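Local coordinates for protein terminal oxygenase component of carbazole (Janthinobacterium sp., PDB 7BUG) that catalyses the angular dioxygenation of carbazole, as the Rieske-type terminal oxygenase of carbazole 1,9a-dioxygenase, at residues A[19-24]-A[374-379]; A[27-32]-A[134-139]; A[190-195]-A[327-332]; A[254-259]-A[276-281]. All coordinates share one frame; numbering follows the deposited sequence.

Contact 1 of 4, residues A[19-24]-A[374-379]; sequences VDAKLG and QGIQTQ
The backbone of G24 meets that of Q377 in the one direct hydrogen bond of this contact. Q377 N gives its hydrogen to G24 O at 3.1 Å, in the carbonyl plane. A water donates to G24 O and to Q377 O, 2.7 Å from Q377 O, and accepts from L23 N. G24 O is thus gripped by an amide and a water. Residues A21 to G24 form a type I beta turn, which brings L23 N and G24 O to the same water.

The other contacts are van der Waals. L23 CB rests on Q377 CG at 3.8 Å. The CG of Q377 stands anti to the backbone N (chi1 176°), which puts it against L23 CB, and the chain then bends at chi2. Its amide leads away to R26 and to the backbone O of L49. L23 CD1 reaches Q379 NE2 at 3.9 Å, the two side chains crossing at about a right angle. The Q379 amide has its polar partner in E291. In the conformer given, I376 CG2 lies 4.0 Å from D20 OD2, a carboxylate whose bonds go to A2 and N3.

Backbone and water thus carry the polar link between the end of helix 16-20 and the loop after helix 360-372.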
loop_
_atom_site.group_PDB
_atom_site.type_symbol
_atom_site.label_atom_id
_atom_site.label_comp_id
_atom_site.label_asym_id
_atom_site.label_seq_id
_atom_site.Cartn_x
_atom_site.Cartn_y
_atom_site.Cartn_z
ATOM N N VAL A 19 17.370 -1.015 -18.807
ATOM C CA VAL A 19 16.075 -0.476 -18.308
ATOM C C VAL A 19 15.136 -1.623 -17.936
ATOM O O VAL A 19 14.350 -1.501 -16.970
ATOM C CB VAL A 19 15.456 0.487 -19.336
ATOM C CG1 VAL A 19 14.066 0.854 -18.905
ATOM C CG2 VAL A 19 16.349 1.685 -19.496
ATOM N N ASP A 20 15.219 -2.771 -18.609
ATOM C CA ASP A 20 14.364 -3.905 -18.248
ATOM C C ASP A 20 14.829 -4.546 -16.928
ATOM O O ASP A 20 14.026 -5.290 -16.282
ATOM C CB ASP A 20 14.399 -4.953 -19.357
ATOM C CG ASP A 20 13.224 -5.876 -19.329
ATOM O OD1 ASP A 20 12.137 -5.412 -18.970
ATOM O OD2 ASP A 20 13.408 -7.026 -19.785
ATOM N N ALA A 21 16.081 -4.343 -16.544
ATOM C CA ALA A 21 16.717 -5.122 -15.452
ATOM C C ALA A 21 16.386 -4.561 -14.055
ATOM O O ALA A 21 17.280 -4.371 -13.229
ATOM C CB ALA A 21 18.178 -5.314 -15.716
ATOM N N LYS A 22 15.095 -4.381 -13.775
ATOM C CA LYS A 22 14.567 -3.833 -12.515
ATOM C C LYS A 22 14.971 -4.703 -11.321
ATOM O O LYS A 22 15.231 -4.151 -10.219
ATOM C CB LYS A 22 13.047 -3.684 -12.656
ATOM C CG LYS A 22 12.368 -3.048 -11.465
ATOM C CD LYS A 22 10.889 -2.930 -11.710
ATOM C CE LYS A 22 10.610 -2.080 -12.927
ATOM N NZ LYS A 22 9.386 -1.280 -12.691
ATOM N N LEU A 23 15.073 -6.024 -11.511
ATOM C CA LEU A 23 15.460 -6.976 -10.437
ATOM C C LEU A 23 16.944 -7.336 -10.473
ATOM O O LEU A 23 17.356 -8.196 -9.656
ATOM C CB LEU A 23 14.629 -8.258 -10.582
ATOM C CG LEU A 23 13.209 -8.184 -10.073
ATOM C CD1 LEU A 23 12.437 -9.418 -10.530
ATOM C CD2 LEU A 23 13.172 -8.049 -8.543
ATOM N N GLY A 24 17.749 -6.721 -11.329
ATOM C CA GLY A 24 19.164 -7.044 -11.479
ATOM C C GLY A 24 19.421 -8.120 -12.517
ATOM O O GLY A 24 18.490 -8.632 -13.164
ATOM N N GLN A 374 24.773 -11.263 -17.788
ATOM C CA GLN A 374 24.597 -12.723 -18.003
ATOM C C GLN A 374 23.141 -13.155 -17.863
ATOM O O GLN A 374 22.876 -14.371 -17.809
ATOM C CB GLN A 374 25.529 -13.497 -17.071
ATOM C CG GLN A 374 27.002 -13.170 -17.284
ATOM C CD GLN A 374 27.561 -13.786 -18.550
ATOM O OE1 GLN A 374 26.982 -14.690 -19.093
ATOM N NE2 GLN A 374 28.682 -13.292 -19.041
ATOM N N GLY A 375 22.192 -12.231 -17.867
ATOM C CA GLY A 375 20.778 -12.573 -17.864
ATOM C C GLY A 375 19.949 -11.541 -17.122
ATOM O O GLY A 375 20.449 -10.966 -16.140
ATOM N N ILE A 376 18.713 -11.353 -17.545
ATOM C CA ILE A 376 17.764 -10.417 -16.871
ATOM C C ILE A 376 16.871 -11.220 -15.932
ATOM O O ILE A 376 16.056 -12.059 -16.376
ATOM C CB ILE A 376 16.983 -9.570 -17.887
ATOM C CG1 ILE A 376 17.960 -8.630 -18.594
ATOM C CG2 ILE A 376 15.834 -8.831 -17.225
ATOM C CD1 ILE A 376 17.415 -7.965 -19.810
ATOM N N GLN A 377 16.984 -10.924 -14.641
ATOM C CA GLN A 377 16.113 -11.582 -13.648
ATOM C C GLN A 377 14.688 -11.101 -13.848
ATOM O O GLN A 377 14.452 -9.861 -14.017
ATOM C CB GLN A 377 16.612 -11.253 -12.240
ATOM C CG GLN A 377 15.716 -11.805 -11.152
ATOM C CD GLN A 377 16.029 -13.247 -10.816
ATOM O OE1 GLN A 377 16.658 -13.957 -11.618
ATOM N NE2 GLN A 377 15.646 -13.706 -9.631
ATOM N N THR A 378 13.744 -12.027 -13.801
ATOM C CA THR A 378 12.316 -11.689 -14.005
ATOM C C THR A 378 11.459 -12.300 -12.899
ATOM O O THR A 378 11.954 -13.082 -12.097
ATOM C CB THR A 378 11.805 -12.215 -15.358
ATOM O OG1 THR A 378 11.639 -13.625 -15.222
ATOM C CG2 THR A 378 12.735 -11.896 -16.505
ATOM N N GLN A 379 10.234 -11.821 -12.822
ATOM C CA GLN A 379 9.271 -12.285 -11.801
ATOM C C GLN A 379 9.056 -13.779 -12.045
ATOM O O GLN A 379 8.786 -14.513 -11.071
ATOM C CB GLN A 379 7.994 -11.429 -11.813
ATOM C CG GLN A 379 7.941 -10.354 -10.738
ATOM C CD GLN A 379 8.213 -10.818 -9.327
ATOM O OE1 GLN A 379 7.692 -11.834 -8.832
ATOM N NE2 GLN A 379 9.024 -10.040 -8.643
HETATM O O HOH W 1 15.946 -7.644 -13.744
#

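Contact 2 of 4, residues A[27-32]-A[134-139]; sequences NHWYPV and FIYLGD
N27 closes one end of an antiparallel strand pair with both its backbone and its amide. N27 N donates to L137 O at 2.8 Å. N27 OD1 accepts from D139 N at 3.0 Å, the donor lying nearly along the C=O axis. One water links N27 ND2 to D139 OD2, and another joins N27 O to Y136 OH. D139 also forms salt bridges with K122 and R26. N27 ND2 bonds the backbone O of Q374.

Y30 and I135 form a hydrogen-bonded pair. Y30 N meets I135 O at 2.9 Å, and I135 N meets Y30 O at 2.8 Å.

The face carrying W29, P31, F134 and Y136 is mostly aromatic. Y136 CB sits over the six-membered ring of W29, 3.6 Å from its centroid, a CH-pi contact. Y136 and W29 also make an edge-to-face pair, planes at 57°. P31 CB covers a face of F134. W29 NE1 is satisfied by P143 O. With an alanine here in place of W29, Y136 CB is likely to lose the ring it rests on and P143 O this donor.

Strand 28-32 is an edge strand of its sheet within the chain, beside 132-137. Y30 and P31 touch strand 281-288 of the catalytic-domain sheet. I135 and L137 touch strand 51-58.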
loop_
_atom_site.group_PDB
_atom_site.type_symbol
_atom_site.label_atom_id
_atom_site.label_comp_id
_atom_site.label_asym_id
_atom_site.label_seq_id
_atom_site.Cartn_x
_atom_site.Cartn_y
_atom_site.Cartn_z
ATOM N N ASN A 27 22.780 -14.783 -12.992
ATOM C CA ASN A 27 24.013 -15.482 -13.404
ATOM C C ASN A 27 25.242 -14.609 -13.125
ATOM O O ASN A 27 26.201 -14.624 -13.905
ATOM C CB ASN A 27 23.876 -15.933 -14.867
ATOM C CG ASN A 27 22.663 -16.802 -15.053
ATOM O OD1 ASN A 27 22.505 -17.769 -14.321
ATOM N ND2 ASN A 27 21.767 -16.472 -15.974
ATOM N N HIS A 28 25.267 -13.890 -11.982
ATOM C CA HIS A 28 26.454 -13.227 -11.441
ATOM C C HIS A 28 26.547 -13.523 -9.944
ATOM O O HIS A 28 25.547 -13.897 -9.334
ATOM C CB HIS A 28 26.433 -11.702 -11.651
ATOM C CG HIS A 28 26.417 -11.228 -13.058
ATOM N ND1 HIS A 28 27.560 -10.839 -13.692
ATOM C CD2 HIS A 28 25.411 -11.071 -13.931
ATOM C CE1 HIS A 28 27.214 -10.469 -14.934
ATOM N NE2 HIS A 28 25.922 -10.570 -15.111
ATOM N N TRP A 29 27.736 -13.352 -9.430
ATOM C CA TRP A 29 28.067 -13.350 -8.008
ATOM C C TRP A 29 27.664 -12.010 -7.401
ATOM O O TRP A 29 27.984 -10.988 -7.998
ATOM C CB TRP A 29 29.552 -13.582 -7.803
ATOM C CG TRP A 29 30.055 -14.937 -8.173
ATOM C CD1 TRP A 29 30.712 -15.279 -9.318
ATOM C CD2 TRP A 29 30.019 -16.110 -7.348
ATOM N NE1 TRP A 29 31.061 -16.598 -9.280
ATOM C CE2 TRP A 29 30.701 -17.116 -8.077
ATOM C CE3 TRP A 29 29.517 -16.417 -6.084
ATOM C CZ2 TRP A 29 30.829 -18.409 -7.589
ATOM C CZ3 TRP A 29 29.701 -17.671 -5.580
ATOM C CH2 TRP A 29 30.345 -18.656 -6.324
ATOM N N TYR A 30 27.087 -12.086 -6.202
ATOM C CA TYR A 30 26.772 -10.888 -5.396
ATOM C C TYR A 30 27.171 -11.084 -3.938
ATOM O O TYR A 30 26.850 -12.110 -3.357
ATOM C CB TYR A 30 25.261 -10.627 -5.405
ATOM C CG TYR A 30 24.746 -10.225 -6.756
ATOM C CD1 TYR A 30 24.814 -8.918 -7.182
ATOM C CD2 TYR A 30 24.225 -11.151 -7.619
ATOM C CE1 TYR A 30 24.312 -8.533 -8.420
ATOM C CE2 TYR A 30 23.771 -10.807 -8.876
ATOM C CZ TYR A 30 23.794 -9.484 -9.278
ATOM O OH TYR A 30 23.324 -9.193 -10.522
ATOM N N PRO A 31 27.741 -10.062 -3.309
ATOM C CA PRO A 31 27.975 -10.092 -1.869
ATOM C C PRO A 31 26.706 -9.784 -1.093
ATOM O O PRO A 31 25.933 -8.950 -1.539
ATOM C CB PRO A 31 29.056 -9.051 -1.650
ATOM C CG PRO A 31 28.747 -8.019 -2.659
ATOM C CD PRO A 31 28.243 -8.792 -3.877
ATOM N N VAL A 32 26.486 -10.485 0.017
ATOM C CA VAL A 32 25.211 -10.282 0.766
ATOM C C VAL A 32 25.457 -10.055 2.251
ATOM O O VAL A 32 24.538 -9.554 2.899
ATOM C CB VAL A 32 24.282 -11.475 0.549
ATOM C CG1 VAL A 32 23.847 -11.546 -0.923
ATOM C CG2 VAL A 32 24.891 -12.767 0.981
ATOM N N PHE A 134 29.688 -14.260 -0.885
ATOM C CA PHE A 134 29.146 -14.055 -2.250
ATOM C C PHE A 134 28.251 -15.227 -2.612
ATOM O O PHE A 134 28.649 -16.409 -2.409
ATOM C CB PHE A 134 30.303 -13.979 -3.242
ATOM C CG PHE A 134 31.140 -12.745 -3.176
ATOM C CD1 PHE A 134 32.225 -12.618 -2.319
ATOM C CD2 PHE A 134 30.812 -11.669 -3.971
ATOM C CE1 PHE A 134 32.950 -11.425 -2.266
ATOM C CE2 PHE A 134 31.594 -10.525 -3.968
ATOM C CZ PHE A 134 32.675 -10.423 -3.132
ATOM N N ILE A 135 27.083 -14.944 -3.168
ATOM C CA ILE A 135 26.164 -15.969 -3.710
ATOM C C ILE A 135 26.124 -15.807 -5.222
ATOM O O ILE A 135 26.008 -14.672 -5.679
ATOM C CB ILE A 135 24.765 -15.812 -3.079
ATOM C CG1 ILE A 135 24.852 -16.036 -1.572
ATOM C CG2 ILE A 135 23.740 -16.722 -3.738
ATOM C CD1 ILE A 135 23.578 -15.783 -0.848
ATOM N N TYR A 136 26.237 -16.910 -5.937
ATOM C CA TYR A 136 26.051 -16.918 -7.398
ATOM C C TYR A 136 24.575 -17.097 -7.657
ATOM O O TYR A 136 24.079 -18.207 -7.500
ATOM C CB TYR A 136 26.868 -18.029 -8.033
ATOM C CG TYR A 136 26.727 -17.999 -9.531
ATOM C CD1 TYR A 136 27.319 -16.999 -10.271
ATOM C CD2 TYR A 136 25.972 -18.957 -10.199
ATOM C CE1 TYR A 136 27.208 -16.975 -11.649
ATOM C CE2 TYR A 136 25.886 -18.949 -11.580
ATOM C CZ TYR A 136 26.515 -17.961 -12.300
ATOM O OH TYR A 136 26.399 -17.987 -13.666
ATOM N N LEU A 137 23.852 -15.999 -7.885
ATOM C CA LEU A 137 22.393 -16.077 -8.127
ATOM C C LEU A 137 22.204 -16.397 -9.612
ATOM O O LEU A 137 22.008 -15.512 -10.401
ATOM C CB LEU A 137 21.697 -14.800 -7.688
ATOM C CG LEU A 137 20.213 -14.882 -7.351
ATOM C CD1 LEU A 137 19.351 -15.363 -8.509
ATOM C CD2 LEU A 137 19.961 -15.748 -6.136
ATOM N N GLY A 138 22.333 -17.669 -9.911
ATOM C CA GLY A 138 22.284 -18.147 -11.293
ATOM C C GLY A 138 22.238 -19.639 -11.337
ATOM O O GLY A 138 22.356 -20.317 -10.320
ATOM N N ASP A 139 22.212 -20.123 -12.558
ATOM C CA ASP A 139 21.931 -21.529 -12.891
ATOM C C ASP A 139 23.187 -22.108 -13.533
ATOM O O ASP A 139 23.950 -21.343 -14.131
ATOM C CB ASP A 139 20.787 -21.591 -13.890
ATOM C CG ASP A 139 19.598 -20.811 -13.374
ATOM O OD1 ASP A 139 19.181 -21.111 -12.195
ATOM O OD2 ASP A 139 19.195 -19.849 -14.097
HETATM O O HOH W 2 27.545 -16.526 -15.872
HETATM O O HOH W 3 19.697 -18.637 -16.371
#

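Contact 3 of 4, residues A[190-195]-A[327-332]; sequences SILVKD and EGFNND
This is a buried meeting of a helix N-terminus with a turn, beside the catalytic-domain iron. The start of helix 191-195 packs on the residues joining helix 307-327 to helix 331-344. In the conformer given for G328, S190 OG donates to G328 O at 2.9 Å, from above the carbonyl plane. The same hydroxyl accepts from L192 N at 3.1 Å. S190 is therefore an N-cap that also ties its helix to the other segment. Its OG stands anti to the backbone N (chi1 178°), between the two partners. A water donates to G328 O at 2.7 Å and accepts from I191 N, so in this conformer G328 O has two donors.

F329 lies beside the iron site of the Rieske oxygenase catalytic domain. Its ring stacks on that of H187, which binds the iron with H183 and D333. The F329 side chain comes within about 4 Å of the metal, nearest atoms. N330 hydrogen-bonds D333 through its side-chain amide.

From the helix, V193 CG2 comes to the edge of the F329 ring, in its plane, 3.9 Å from F329 CE1. L192 CD2 approaches obliquely, 3.7 Å from F329 CD1. S190 OG also lies at the ring edge, 3.5 Å from F329 CD1. I191 CG2 touches G328 O at 3.9 Å.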
loop_
_atom_site.group_PDB
_atom_site.type_symbol
_atom_site.label_atom_id
_atom_site.label_comp_id
_atom_site.label_asym_id
_atom_site.label_seq_id
_atom_site.Cartn_x
_atom_site.Cartn_y
_atom_site.Cartn_z
ATOM N N SER A 190 31.162 17.580 3.215
ATOM C CA SER A 190 31.445 16.375 4.020
ATOM C C SER A 190 32.552 16.640 5.046
ATOM O O SER A 190 33.514 17.253 4.664
ATOM C CB SER A 190 31.838 15.183 3.172
ATOM O OG SER A 190 32.131 14.085 4.029
ATOM N N ILE A 191 32.405 16.088 6.244
ATOM C CA ILE A 191 33.426 16.085 7.330
ATOM C C ILE A 191 34.707 15.462 6.770
ATOM O O ILE A 191 35.794 15.962 7.120
ATOM C CB ILE A 191 32.901 15.326 8.566
ATOM C CG1 ILE A 191 33.896 15.374 9.728
ATOM C CG2 ILE A 191 32.539 13.882 8.217
ATOM C CD1 ILE A 191 33.940 16.712 10.449
ATOM N N LEU A 192 34.594 14.433 5.897
ATOM C CA LEU A 192 35.796 13.713 5.380
ATOM C C LEU A 192 36.645 14.712 4.583
ATOM O O LEU A 192 37.866 14.744 4.746
ATOM C CB LEU A 192 35.396 12.506 4.509
ATOM C CG LEU A 192 36.532 11.863 3.704
ATOM C CD1 LEU A 192 37.501 11.152 4.619
ATOM C CD2 LEU A 192 36.002 10.859 2.676
ATOM N N VAL A 193 36.008 15.503 3.726
ATOM C CA VAL A 193 36.686 16.452 2.808
ATOM C C VAL A 193 37.446 17.478 3.690
ATOM O O VAL A 193 38.615 17.790 3.376
ATOM C CB VAL A 193 35.655 17.091 1.855
ATOM C CG1 VAL A 193 36.229 18.247 1.073
ATOM C CG2 VAL A 193 35.044 16.068 0.887
ATOM N N LYS A 194 36.855 17.905 4.806
ATOM C CA LYS A 194 37.495 18.908 5.711
ATOM C C LYS A 194 38.593 18.234 6.544
ATOM O O LYS A 194 39.731 18.666 6.464
ATOM C CB LYS A 194 36.473 19.575 6.642
ATOM C CG LYS A 194 35.122 19.914 6.023
ATOM C CD LYS A 194 34.202 20.695 6.956
ATOM C CE LYS A 194 32.834 20.965 6.356
ATOM N NZ LYS A 194 32.908 21.942 5.243
ATOM N N ASP A 195 38.246 17.226 7.339
ATOM C CA ASP A 195 39.155 16.605 8.330
ATOM C C ASP A 195 40.223 15.734 7.668
ATOM O O ASP A 195 41.209 15.443 8.384
ATOM C CB ASP A 195 38.410 15.770 9.353
ATOM C CG ASP A 195 37.568 16.584 10.313
ATOM O OD1 ASP A 195 37.521 17.811 10.138
ATOM O OD2 ASP A 195 36.935 15.958 11.194
ATOM N N GLU A 327 30.441 6.344 6.533
ATOM C CA GLU A 327 29.202 6.984 7.038
ATOM C C GLU A 327 29.212 8.460 6.675
ATOM O O GLU A 327 28.346 8.889 5.911
ATOM C CB GLU A 327 29.082 6.702 8.532
ATOM C CG GLU A 327 28.750 5.267 8.808
ATOM C CD GLU A 327 28.966 4.762 10.225
ATOM O OE1 GLU A 327 29.361 5.562 11.086
ATOM O OE2 GLU A 327 28.752 3.571 10.466
ATOM N N GLY A 328 30.206 9.227 7.133
ATOM C CA GLY A 328 30.216 10.706 7.055
ATOM C C GLY A 328 30.401 11.275 5.652
ATOM O O GLY A 328 30.152 12.482 5.437
ATOM N N PHE A 329 30.852 10.486 4.681
ATOM C CA PHE A 329 30.876 10.940 3.277
ATOM C C PHE A 329 29.711 10.296 2.514
ATOM O O PHE A 329 28.921 11.004 1.822
ATOM C CB PHE A 329 32.235 10.606 2.668
ATOM C CG PHE A 329 32.473 11.108 1.291
ATOM C CD1 PHE A 329 32.990 12.374 1.065
ATOM C CD2 PHE A 329 32.199 10.308 0.191
ATOM C CE1 PHE A 329 33.286 12.797 -0.220
ATOM C CE2 PHE A 329 32.430 10.768 -1.088
ATOM C CZ PHE A 329 32.973 12.011 -1.303
ATOM N N ASN A 330 29.570 8.971 2.634
ATOM C CA ASN A 330 28.575 8.264 1.763
ATOM C C ASN A 330 27.132 8.388 2.248
ATOM O O ASN A 330 26.230 8.076 1.462
ATOM C CB ASN A 330 28.911 6.789 1.520
ATOM C CG ASN A 330 30.143 6.634 0.657
ATOM O OD1 ASN A 330 31.072 5.964 1.079
ATOM N ND2 ASN A 330 30.177 7.230 -0.530
ATOM N N ASN A 331 26.885 8.837 3.491
ATOM C CA ASN A 331 25.490 9.050 3.927
ATOM C C ASN A 331 24.777 10.000 2.965
ATOM O O ASN A 331 23.577 9.778 2.740
ATOM C CB ASN A 331 25.419 9.567 5.364
ATOM C CG ASN A 331 25.464 8.481 6.402
ATOM O OD1 ASN A 331 25.448 7.267 6.108
ATOM N ND2 ASN A 331 25.522 8.906 7.656
ATOM N N ASP A 332 25.448 10.984 2.370
ATOM C CA ASP A 332 24.785 11.916 1.421
ATOM C C ASP A 332 24.399 11.159 0.134
ATOM O O ASP A 332 23.424 11.499 -0.469
ATOM C CB ASP A 332 25.607 13.161 1.125
ATOM C CG ASP A 332 25.661 14.128 2.314
ATOM O OD1 ASP A 332 24.618 14.284 3.025
ATOM O OD2 ASP A 332 26.747 14.647 2.559
HETATM O O HOH W 4 29.851 14.853 6.585
#

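Contact 4 of 4, residues A[254-259]-A[276-281]; sequences GEKIVA and PNPDMM
N277 OD1 is gripped by two donors, K256 NZ across the contact and N196 ND2 from outside it. K256 NZ lies 3.0 Å from N277 OD1, in the carbonyl plane and on a lone pair. N196 takes part twice, since its OD1 accepts from K256 NZ as well. The amide of N277 is held at its other end too. N277 ND2 donates to D279 OD1 at 2.8 Å, meeting it from above the carboxylate plane. With both ends bonded, the amide has its rotation fixed.

Residues N277 to M280 make a type I beta turn, closed by M280 N to N277 O at 3.2 Å. It leads into strand 281-288, while 254-259 precedes strand 261-265. Both are surface loops of the catalytic domain's antiparallel sheet.

The K256 chain is extended beyond CG and carries the ammonium past P278 to the amide. On the way K256 CG touches P278 CG at 4.0 Å, the side chains crossing at about a right angle. A methionine in place of K256 would probably leave N277 OD1 and N196 OD1 without their shared charged donor. Further along, V258 CG1 lies 4.1 Å from P276 O. L198 and F275 touch V258 from outside the two segments.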
loop_
_atom_site.group_PDB
_atom_site.type_symbol
_atom_site.label_atom_id
_atom_site.label_comp_id
_atom_site.label_asym_id
_atom_site.label_seq_id
_atom_site.Cartn_x
_atom_site.Cartn_y
_atom_site.Cartn_z
ATOM N N GLY A 254 42.203 21.306 -0.457
ATOM C CA GLY A 254 43.055 20.431 0.369
ATOM C C GLY A 254 44.192 19.851 -0.458
ATOM O O GLY A 254 44.233 20.101 -1.676
ATOM N N GLU A 255 45.093 19.100 0.173
ATOM C CA GLU A 255 46.367 18.646 -0.443
ATOM C C GLU A 255 46.232 17.214 -0.984
ATOM O O GLU A 255 46.908 16.938 -1.995
ATOM C CB GLU A 255 47.505 18.833 0.569
ATOM C CG GLU A 255 47.932 20.294 0.680
ATOM C CD GLU A 255 48.517 20.763 2.008
ATOM O OE1 GLU A 255 48.025 20.331 3.076
ATOM O OE2 GLU A 255 49.463 21.585 1.971
ATOM N N LYS A 256 45.396 16.364 -0.362
ATOM C CA LYS A 256 45.333 14.891 -0.604
ATOM C C LYS A 256 44.577 14.657 -1.908
ATOM O O LYS A 256 43.388 14.986 -1.953
ATOM C CB LYS A 256 44.659 14.115 0.528
ATOM C CG LYS A 256 45.594 13.600 1.605
ATOM C CD LYS A 256 44.965 13.387 2.929
ATOM C CE LYS A 256 45.900 12.742 3.911
ATOM N NZ LYS A 256 45.204 12.359 5.147
ATOM N N ILE A 257 45.284 14.205 -2.935
ATOM C CA ILE A 257 44.700 13.784 -4.238
ATOM C C ILE A 257 44.119 12.378 -4.071
ATOM O O ILE A 257 44.864 11.478 -3.662
ATOM C CB ILE A 257 45.727 13.850 -5.376
ATOM C CG1 ILE A 257 46.316 15.260 -5.519
ATOM C CG2 ILE A 257 45.107 13.361 -6.678
ATOM C CD1 ILE A 257 47.332 15.371 -6.631
ATOM N N VAL A 258 42.821 12.217 -4.334
ATOM C CA VAL A 258 42.121 10.900 -4.250
ATOM C C VAL A 258 41.327 10.690 -5.544
ATOM O O VAL A 258 41.197 11.618 -6.375
ATOM C CB VAL A 258 41.218 10.775 -3.002
ATOM C CG1 VAL A 258 42.022 10.788 -1.720
ATOM C CG2 VAL A 258 40.131 11.833 -2.992
ATOM N N ALA A 259 40.850 9.460 -5.739
ATOM C CA ALA A 259 39.906 9.098 -6.807
ATOM C C ALA A 259 40.463 9.387 -8.202
ATOM O O ALA A 259 39.676 9.803 -9.045
ATOM C CB ALA A 259 38.602 9.794 -6.575
ATOM N N PRO A 276 39.301 6.320 0.950
ATOM C CA PRO A 276 39.176 7.778 1.196
ATOM C C PRO A 276 40.495 8.467 1.604
ATOM O O PRO A 276 40.505 9.660 1.961
ATOM C CB PRO A 276 38.201 7.755 2.378
ATOM C CG PRO A 276 38.675 6.556 3.165
ATOM C CD PRO A 276 38.851 5.521 2.088
ATOM N N ASN A 277 41.591 7.726 1.467
ATOM C CA ASN A 277 42.987 8.163 1.773
ATOM C C ASN A 277 43.901 7.633 0.674
ATOM O O ASN A 277 43.567 6.656 -0.008
ATOM C CB ASN A 277 43.359 7.739 3.184
ATOM C CG ASN A 277 44.423 8.616 3.813
ATOM O OD1 ASN A 277 44.279 9.831 3.817
ATOM N ND2 ASN A 277 45.485 7.999 4.312
ATOM N N PRO A 278 45.064 8.276 0.387
ATOM C CA PRO A 278 45.893 7.855 -0.743
ATOM C C PRO A 278 46.440 6.423 -0.683
ATOM O O PRO A 278 46.904 5.986 -1.709
ATOM C CB PRO A 278 47.006 8.923 -0.788
ATOM C CG PRO A 278 46.307 10.139 -0.201
ATOM C CD PRO A 278 45.532 9.561 0.956
ATOM N N ASP A 279 46.367 5.751 0.474
ATOM C CA ASP A 279 46.956 4.426 0.759
ATOM C C ASP A 279 45.881 3.331 0.681
ATOM O O ASP A 279 46.187 2.121 0.926
ATOM C CB ASP A 279 47.653 4.466 2.123
ATOM C CG ASP A 279 46.689 4.689 3.287
ATOM O OD1 ASP A 279 45.723 5.439 3.104
ATOM O OD2 ASP A 279 46.890 4.068 4.369
ATOM N N MET A 280 44.647 3.695 0.345
ATOM C CA MET A 280 43.571 2.674 0.368
ATOM C C MET A 280 42.640 2.852 -0.832
ATOM O O MET A 280 42.762 3.826 -1.570
ATOM C CB MET A 280 42.851 2.690 1.716
ATOM C CG MET A 280 42.062 3.890 2.030
ATOM S SD MET A 280 41.815 4.040 3.875
ATOM C CE MET A 280 41.392 2.412 4.412
ATOM N N MET A 281 41.745 1.889 -1.049
ATOM C CA MET A 281 40.773 2.018 -2.141
ATOM C C MET A 281 39.388 1.592 -1.668
ATOM O O MET A 281 39.275 0.956 -0.642
ATOM C CB MET A 281 41.185 1.233 -3.386
ATOM C CG MET A 281 41.571 -0.160 -3.155
ATOM S SD MET A 281 42.446 -0.822 -4.650
ATOM C CE MET A 281 44.119 -0.226 -4.401
#

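In the fold
The four contacts form two groups. Contacts 1 and 2 have centres 14 Å apart and touch, with Q374 N of contact 1 probably hydrogen-bonded to H28 NE2 of contact 2. Contacts 3 and 4 lie 13 Å apart, centre to centre, and meet where L192 CD2 packs on P276 CB at 3.8 Å. Between the groups the centres are 31 to 35 Å apart. Contact 3 is beside the iron that H183, H187 and D333 bind, and V258 of contact 4 is about 10 Å from H187, side chain to side chain. Contact 1 is away from the annotated sites. Contact 2 pairs two neighbouring strands of the six-stranded sheet of the Rieske part.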